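Hypothetical protein TM0957 (Thermotoga maritima, PDB 2F4I) is of unknown function but is predicted to be a periplasmic lipoprotein of the DUF2291 family, built on an OB fold. Local coordinates at residues 46-49 with 50-53. Residues are numbered along the deposited sequence; the frame is centred on the assembly and turned at random.
Sequences EVLN and TLDE
Thr-50, Leu-51, Asp-52 and Glu-53 each give their backbone N-H to the carbonyl oxygen four residues back, Glu-46 to Asn-49, and the Leu-51 N to Val-47 O bond is 2.9 Å. Glu-46 O takes a second bond, from the Thr-50 hydroxyl, with OG1 at 2.8 Å. Thr-50 N and OG1 approach this oxygen from opposite faces of its carbonyl plane. Chi1 of Thr-50 (-48°) sets OG1 beside its own backbone N, facing back down the helix to Glu-46, while CG2 stands anti to that N. Thr-50 is a buried residue, and this bond to the carbonyl four residues back is common for threonine in helices. The helix, 44-53, is amphipathic and packs against the beta-sheet of the OB fold. On its inner face Val-47 and Leu-51 lie side by side, with CG1 of Val-47 4.1 Å from CD1 of Leu-51. The same CD1 meets CD2 of Leu-48 at 4.0 Å, where the two leucines cross at a slant. Val-47 and Leu-51 both rest on Tyr-74 of strand 72-81, and Leu-51 also reaches Phe-172 and Leu-174. Arg-95 NH1 joins Asn-49 OD1, by a hydrogen bond, to Asp-52 OD2, by a salt bridge. Asp-52 OD1 is hydrogen-bonded to Tyr-182 OH.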
loop_
_atom_site.group_PDB
_atom_site.type_symbol
_atom_site.label_atom_id
_atom_site.label_comp_id
_atom_site.label_asym_id
_atom_site.label_seq_id
_atom_site.Cartn_x
_atom_site.Cartn_y
_atom_site.Cartn_z
ATOM N N GLU A 46 -13.643 1.625 6.891
ATOM C CA GLU A 46 -14.646 0.676 6.394
ATOM C C GLU A 46 -14.049 -0.695 6.054
ATOM O O GLU A 46 -14.626 -1.720 6.421
ATOM C CB GLU A 46 -15.320 1.253 5.149
ATOM C CG GLU A 46 -16.459 0.404 4.593
ATOM C CD GLU A 46 -17.113 1.012 3.361
ATOM O OE1 GLU A 46 -17.072 2.258 3.183
ATOM O OE2 GLU A 46 -17.668 0.226 2.563
ATOM N N VAL A 47 -12.944 -0.710 5.295
ATOM C CA VAL A 47 -12.267 -1.953 4.938
ATOM C C VAL A 47 -11.820 -2.727 6.208
ATOM O O VAL A 47 -12.174 -3.904 6.370
ATOM C CB VAL A 47 -11.082 -1.719 3.969
ATOM C CG1 VAL A 47 -10.226 -2.991 3.750
ATOM C CG2 VAL A 47 -11.545 -1.129 2.629
ATOM N N LEU A 48 -11.089 -2.071 7.112
ATOM C CA LEU A 48 -10.643 -2.750 8.324
ATOM C C LEU A 48 -11.805 -3.259 9.226
ATOM O O LEU A 48 -11.741 -4.348 9.774
ATOM C CB LEU A 48 -9.660 -1.904 9.151
ATOM C CG LEU A 48 -8.374 -1.375 8.515
ATOM C CD1 LEU A 48 -7.360 -1.094 9.548
ATOM C CD2 LEU A 48 -7.801 -2.289 7.497
ATOM N N ASN A 49 -12.852 -2.456 9.374
ATOM C CA ASN A 49 -14.041 -2.904 10.107
ATOM C C ASN A 49 -14.667 -4.129 9.477
ATOM O O ASN A 49 -15.074 -5.042 10.170
ATOM C CB ASN A 49 -15.091 -1.791 10.207
ATOM C CG ASN A 49 -14.739 -0.769 11.242
ATOM O OD1 ASN A 49 -13.866 -1.007 12.074
ATOM N ND2 ASN A 49 -15.388 0.382 11.190
ATOM N N THR A 50 -14.738 -4.146 8.148
ATOM C CA THR A 50 -15.273 -5.322 7.455
ATOM C C THR A 50 -14.360 -6.560 7.625
ATOM O O THR A 50 -14.861 -7.677 7.792
ATOM C CB THR A 50 -15.561 -5.057 5.973
ATOM O OG1 THR A 50 -16.302 -3.845 5.829
ATOM C CG2 THR A 50 -16.347 -6.231 5.350
ATOM N N LEU A 51 -13.047 -6.368 7.597
ATOM C CA LEU A 51 -12.098 -7.467 7.835
ATOM C C LEU A 51 -12.302 -8.060 9.214
ATOM O O LEU A 51 -12.266 -9.261 9.386
ATOM C CB LEU A 51 -10.646 -7.013 7.688
ATOM C CG LEU A 51 -10.158 -6.808 6.261
ATOM C CD1 LEU A 51 -8.892 -5.931 6.264
ATOM C CD2 LEU A 51 -9.913 -8.141 5.475
ATOM N N ASP A 52 -12.535 -7.211 10.206
ATOM C CA ASP A 52 -12.752 -7.676 11.587
ATOM C C ASP A 52 -14.039 -8.421 11.757
ATOM O O ASP A 52 -14.144 -9.300 12.597
ATOM C CB ASP A 52 -12.860 -6.535 12.582
ATOM C CG ASP A 52 -11.583 -5.818 12.757
ATOM O OD1 ASP A 52 -10.556 -6.437 12.392
ATOM O OD2 ASP A 52 -11.611 -4.660 13.249
ATOM N N GLU A 53 -15.041 -8.010 11.018
ATOM C CA GLU A 53 -16.337 -8.661 11.068
ATOM C C GLU A 53 -16.443 -9.926 10.198
ATOM O O GLU A 53 -16.987 -10.920 10.621
ATOM C CB GLU A 53 -17.345 -7.614 10.657
ATOM C CG GLU A 53 -18.643 -8.117 10.199
ATOM C CD GLU A 53 -19.359 -7.039 9.439
ATOM O OE1 GLU A 53 -19.236 -5.848 9.885
ATOM O OE2 GLU A 53 -19.977 -7.393 8.384
#